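Long-range contact in basic blue protein (Cucumis sativus, PDB 2CBP), which binds one copper ion in a type 1 (blue) site and probably serves as an electron-transfer protein: residues Ser75-Asn80 with Met89-Asn94. Residues are numbered along the deposited sequence; the frame is centred on the assembly and turned at random.
Sequences SYFICN and MKIAVN. With CU (copper (II) ion), chain B.
C79 and M89 meet because SG of C79 and CG of M89 both lie anti to the backbone N of their residue (chi1 166° and -170°); this torsion places SG directly, while the extended M89 chain carries SD to the same copper ion. C79 SG binds the copper at 2.2 Å, whereas M89 SD stands off at 2.6 Å, the short thiolate and longer thioether bonds familiar from type 1 centres. The two side chains are pressed together, C79 CB lying 3.4 Å from M89 CG, tighter than ordinary van der Waals contact. One backbone bond, C79 N to M89 O at 3.0 Å, ties the ligands' main chains and is rather bent (147° at the hydrogen).

Strands 73-78 and 90-95 form an antiparallel hairpin. The hydrogen-bonded pairs F77–I91 and S75–V93 share one face, on which I91 CG1 approaches F77 CD1 at 3.9 Å and both residues pack against strand 29-33. On the other face A92 CB touches Y76 CD1 at 3.4 Å, near F49, whose carbonyl oxygen accepts a bond from K90 NZ. H39 and H84 complete the copper site. The example illustrates how a cupredoxin-like fold can build a metal centre at the end of a hairpin: the C79–M89 backbone bond and tight CB–CG contact hold two sulfur ligands together, consistent with a rigid site suited to electron transfer.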
# COMPACT_ATOMS: atom_id res chain seq x y z
N SER A 75 7.50 3.19 -4.61
CA SER A 75 6.53 2.10 -4.56
C SER A 75 5.16 2.75 -4.27
O SER A 75 5.10 3.67 -3.45
CB SER A 75 6.80 1.00 -3.56
OG SER A 75 7.94 0.26 -3.98
N TYR A 76 4.15 2.24 -4.94
CA TYR A 76 2.77 2.68 -4.85
C TYR A 76 1.85 1.46 -4.62
O TYR A 76 1.97 0.44 -5.31
CB TYR A 76 2.38 3.42 -6.15
CG TYR A 76 3.26 4.63 -6.45
CD1 TYR A 76 2.97 5.87 -5.86
CD2 TYR A 76 4.35 4.53 -7.30
CE1 TYR A 76 3.76 6.99 -6.11
CE2 TYR A 76 5.16 5.65 -7.57
CZ TYR A 76 4.85 6.86 -6.99
OH TYR A 76 5.66 7.93 -7.28
N PHE A 77 0.99 1.63 -3.63
CA PHE A 77 0.03 0.60 -3.23
C PHE A 77 -1.37 1.21 -3.12
O PHE A 77 -1.59 2.30 -2.59
CB PHE A 77 0.38 -0.07 -1.87
CG PHE A 77 1.79 -0.54 -1.76
CD1 PHE A 77 2.78 0.37 -1.33
CD2 PHE A 77 2.14 -1.83 -2.10
CE1 PHE A 77 4.11 -0.04 -1.26
CE2 PHE A 77 3.48 -2.27 -2.04
CZ PHE A 77 4.45 -1.34 -1.61
N ILE A 78 -2.33 0.40 -3.61
CA ILE A 78 -3.73 0.81 -3.50
C ILE A 78 -4.56 -0.43 -3.12
O ILE A 78 -4.07 -1.56 -3.22
CB ILE A 78 -4.31 1.39 -4.79
CG1 ILE A 78 -4.44 0.30 -5.84
CG2 ILE A 78 -3.51 2.55 -5.35
CD1 ILE A 78 -5.07 0.71 -7.17
N CYS A 79 -5.77 -0.15 -2.70
CA CYS A 79 -6.77 -1.22 -2.41
C CYS A 79 -7.69 -1.06 -3.66
O CYS A 79 -8.10 0.11 -3.84
CB CYS A 79 -7.51 -1.10 -1.13
SG CYS A 79 -8.97 -2.18 -1.04
N ASN A 80 -7.92 -2.09 -4.43
CA ASN A 80 -8.77 -1.90 -5.62
C ASN A 80 -10.22 -2.36 -5.51
O ASN A 80 -10.89 -2.42 -6.57
CB ASN A 80 -8.08 -2.28 -6.92
CG ASN A 80 -8.03 -3.76 -7.20
OD1 ASN A 80 -8.53 -4.57 -6.41
ND2 ASN A 80 -7.41 -4.07 -8.33
N MET A 89 -7.57 4.90 0.27
CA MET A 89 -6.95 3.60 0.63
C MET A 89 -5.84 3.34 -0.40
O MET A 89 -5.93 2.57 -1.34
CB MET A 89 -7.98 2.50 0.76
CG MET A 89 -7.38 1.26 1.35
SD MET A 89 -8.64 0.17 2.08
CE MET A 89 -7.46 -1.08 2.72
N LYS A 90 -4.77 4.13 -0.18
CA LYS A 90 -3.58 4.11 -1.03
C LYS A 90 -2.42 4.81 -0.32
O LYS A 90 -2.65 5.69 0.52
CB LYS A 90 -3.85 4.87 -2.35
CG LYS A 90 -4.21 6.31 -2.07
CD LYS A 90 -4.07 7.33 -3.13
CE LYS A 90 -4.84 7.14 -4.38
NZ LYS A 90 -4.78 8.40 -5.22
N ILE A 91 -1.20 4.36 -0.65
CA ILE A 91 0.00 4.95 -0.08
C ILE A 91 1.11 4.96 -1.13
O ILE A 91 1.23 4.11 -2.01
CB ILE A 91 0.55 4.32 1.19
CG1 ILE A 91 0.81 2.85 0.97
CG2 ILE A 91 -0.36 4.57 2.39
CD1 ILE A 91 1.53 2.06 2.07
N ALA A 92 1.94 6.00 -0.95
CA ALA A 92 3.11 6.16 -1.83
C ALA A 92 4.33 6.26 -0.87
O ALA A 92 4.27 7.01 0.09
CB ALA A 92 3.00 7.32 -2.76
N VAL A 93 5.37 5.50 -1.22
CA VAL A 93 6.60 5.52 -0.41
C VAL A 93 7.82 5.61 -1.33
O VAL A 93 7.77 5.23 -2.51
CB VAL A 93 6.64 4.31 0.53
CG1 VAL A 93 5.35 4.08 1.30
CG2 VAL A 93 7.04 3.03 -0.19
N ASN A 94 8.89 6.10 -0.74
CA ASN A 94 10.19 6.21 -1.44
C ASN A 94 11.24 5.53 -0.53
O ASN A 94 11.34 5.96 0.62
CB ASN A 94 10.59 7.62 -1.80
CG ASN A 94 11.89 7.60 -2.64
OD1 ASN A 94 11.92 6.98 -3.70
ND2 ASN A 94 12.91 8.28 -2.14
CU CU B . -10.02 -1.59 0.75